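PDB 4O2H: protein BCAM1869 from Burkholderia cenocepacia, which is a homolog of the quorum-sensing regulator RsaM and probably acts in transcriptional regulation. Local coordinates for residues N51-R56 with D79-R84. Sequence-based numbering, arbitrary orientation.
Sequences NAIDAR and DWYLER
A55 and E83 face each other as a non-hydrogen-bonded antiparallel pair, and a backbone bond lies to each side of them: R56 N to L82 O at 2.7 Å and R84 N to D54 O at 3.1 Å. The first runs nearly in line with the L82 carbonyl. The CA of A55 also approaches L82 O.

The R84 side chain points toward segment 51-56 and bends at chi3 (-42°) to reach D54. Its NE meets D54 OD1 at 2.7 Å in an almost straight hydrogen bond, 173° at the hydrogen, within a salt bridge. OD1 lies in the guanidinium plane, but NE reaches it from above the carboxylate plane. NH2 adds a weak bond to the same oxygen. D54 holds CG anti to its backbone N (chi1 -164°), which carries the carboxylate across the R84 side chain.

R56 extends the other way. Its guanidinium lies over L82, with CD2 centred under one face, 3.6 Å from CZ. R56 CG packs on a face of the R84 guanidinium. I53 CG2 sits over the Y81 ring in a CH-pi contact, 3.8 Å from the centroid. A55 CB touches Y81 CB, and L48 of helix 42-50 packs on both I53 and Y81.

The contact thus ties the chain leaving helix 42-50 to the end of strand 74-83 in the 55-65/74-83 hairpin. D54 probably offsets part of the positive charge where R84 comes close to R49.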
loop_
_atom_site.group_PDB
_atom_site.type_symbol
_atom_site.label_atom_id
_atom_site.label_comp_id
_atom_site.label_asym_id
_atom_site.label_seq_id
_atom_site.Cartn_x
_atom_site.Cartn_y
_atom_site.Cartn_z
ATOM N N ASN A 51 0.590 2.305 -22.055
ATOM C CA ASN A 51 0.550 0.916 -22.499
ATOM C C ASN A 51 -0.838 0.584 -23.067
ATOM O O ASN A 51 -1.280 -0.550 -22.958
ATOM C CB ASN A 51 0.942 -0.036 -21.340
ATOM C CG ASN A 51 2.294 0.275 -20.751
ATOM O OD1 ASN A 51 3.186 0.813 -21.423
ATOM N ND2 ASN A 51 2.471 -0.039 -19.474
ATOM N N ALA A 52 -1.524 1.593 -23.655
ATOM C CA ALA A 52 -2.822 1.499 -24.349
ATOM C C ALA A 52 -4.022 1.045 -23.469
ATOM O O ALA A 52 -5.058 0.620 -24.011
ATOM C CB ALA A 52 -2.705 0.587 -25.578
ATOM N N ILE A 53 -3.926 1.202 -22.147
ATOM C CA ILE A 53 -5.056 0.874 -21.279
ATOM C C ILE A 53 -5.863 2.169 -21.125
ATOM O O ILE A 53 -5.297 3.187 -20.712
ATOM C CB ILE A 53 -4.581 0.247 -19.931
ATOM C CG1 ILE A 53 -4.099 -1.204 -20.160
ATOM C CG2 ILE A 53 -5.657 0.291 -18.843
ATOM C CD1 ILE A 53 -2.829 -1.568 -19.475
ATOM N N ASP A 54 -7.173 2.142 -21.479
ATOM C CA ASP A 54 -8.053 3.302 -21.331
ATOM C C ASP A 54 -8.609 3.366 -19.878
ATOM O O ASP A 54 -9.759 2.989 -19.612
ATOM C CB ASP A 54 -9.195 3.309 -22.379
ATOM C CG ASP A 54 -9.890 4.664 -22.499
ATOM O OD1 ASP A 54 -9.312 5.675 -22.027
ATOM O OD2 ASP A 54 -11.011 4.715 -23.057
ATOM N N ALA A 55 -7.760 3.830 -18.943
ATOM C CA ALA A 55 -8.130 3.907 -17.531
ATOM C C ALA A 55 -8.486 5.331 -17.122
ATOM O O ALA A 55 -7.801 6.285 -17.482
ATOM C CB ALA A 55 -7.007 3.372 -16.653
ATOM N N ARG A 56 -9.575 5.455 -16.365
ATOM C CA ARG A 56 -10.038 6.724 -15.803
ATOM C C ARG A 56 -9.216 7.079 -14.564
ATOM O O ARG A 56 -8.838 8.227 -14.380
ATOM C CB ARG A 56 -11.509 6.585 -15.403
ATOM C CG ARG A 56 -12.475 7.129 -16.422
ATOM C CD ARG A 56 -13.879 6.675 -16.063
ATOM N NE ARG A 56 -14.337 7.276 -14.814
ATOM C CZ ARG A 56 -15.343 6.797 -14.098
ATOM N NH1 ARG A 56 -16.003 5.719 -14.506
ATOM N NH2 ARG A 56 -15.693 7.382 -12.958
ATOM N N ASP A 79 -2.640 -3.277 -7.022
ATOM C CA ASP A 79 -2.885 -2.111 -7.869
ATOM C C ASP A 79 -4.127 -2.363 -8.681
ATOM O O ASP A 79 -4.377 -3.497 -9.137
ATOM C CB ASP A 79 -1.688 -1.797 -8.788
ATOM C CG ASP A 79 -0.464 -1.255 -8.078
ATOM O OD1 ASP A 79 -0.574 -0.892 -6.878
ATOM O OD2 ASP A 79 0.596 -1.170 -8.718
ATOM N N TRP A 80 -4.939 -1.315 -8.836
ATOM C CA TRP A 80 -6.188 -1.407 -9.607
ATOM C C TRP A 80 -6.290 -0.253 -10.603
ATOM O O TRP A 80 -5.563 0.713 -10.504
ATOM C CB TRP A 80 -7.420 -1.418 -8.672
ATOM C CG TRP A 80 -7.448 -0.209 -7.775
ATOM C CD1 TRP A 80 -6.923 -0.117 -6.520
ATOM C CD2 TRP A 80 -7.898 1.116 -8.122
ATOM N NE1 TRP A 80 -7.025 1.171 -6.059
ATOM C CE2 TRP A 80 -7.614 1.953 -7.025
ATOM C CE3 TRP A 80 -8.540 1.674 -9.254
ATOM C CZ2 TRP A 80 -7.905 3.326 -7.035
ATOM C CZ3 TRP A 80 -8.830 3.031 -9.260
ATOM C CH2 TRP A 80 -8.522 3.841 -8.161
ATOM N N TYR A 81 -7.204 -0.359 -11.541
ATOM C CA TYR A 81 -7.540 0.703 -12.456
ATOM C C TYR A 81 -9.015 0.630 -12.708
ATOM O O TYR A 81 -9.633 -0.442 -12.626
ATOM C CB TYR A 81 -6.702 0.760 -13.760
ATOM C CG TYR A 81 -6.838 -0.392 -14.730
ATOM C CD1 TYR A 81 -7.802 -0.375 -15.732
ATOM C CD2 TYR A 81 -5.933 -1.453 -14.715
ATOM C CE1 TYR A 81 -7.915 -1.420 -16.647
ATOM C CE2 TYR A 81 -6.025 -2.498 -15.636
ATOM C CZ TYR A 81 -7.020 -2.475 -16.600
ATOM O OH TYR A 81 -7.110 -3.489 -17.521
ATOM N N LEU A 82 -9.583 1.791 -12.989
ATOM C CA LEU A 82 -10.978 1.914 -13.308
ATOM C C LEU A 82 -11.089 2.181 -14.809
ATOM O O LEU A 82 -10.623 3.219 -15.281
ATOM C CB LEU A 82 -11.593 3.048 -12.451
ATOM C CG LEU A 82 -13.016 3.492 -12.802
ATOM C CD1 LEU A 82 -14.007 2.350 -12.576
ATOM C CD2 LEU A 82 -13.371 4.694 -12.007
ATOM N N GLU A 83 -11.698 1.232 -15.565
ATOM C CA GLU A 83 -11.886 1.369 -17.009
ATOM C C GLU A 83 -12.846 2.494 -17.320
ATOM O O GLU A 83 -13.833 2.681 -16.599
ATOM C CB GLU A 83 -12.398 0.080 -17.648
ATOM C CG GLU A 83 -11.338 -0.988 -17.831
ATOM C CD GLU A 83 -11.494 -1.791 -19.107
ATOM O OE1 GLU A 83 -12.655 -2.028 -19.519
ATOM O OE2 GLU A 83 -10.456 -2.161 -19.707
ATOM N N ARG A 84 -12.526 3.276 -18.353
ATOM C CA ARG A 84 -13.358 4.379 -18.781
ATOM C C ARG A 84 -14.664 3.845 -19.416
ATOM O O ARG A 84 -15.756 4.259 -19.018
ATOM C CB ARG A 84 -12.575 5.267 -19.768
ATOM C CG ARG A 84 -13.201 6.631 -20.055
ATOM C CD ARG A 84 -12.374 7.490 -21.021
ATOM N NE ARG A 84 -10.936 7.417 -20.740
ATOM C CZ ARG A 84 -10.288 8.158 -19.842
ATOM N NH1 ARG A 84 -10.939 9.085 -19.143
ATOM N NH2 ARG A 84 -8.984 7.990 -19.646
#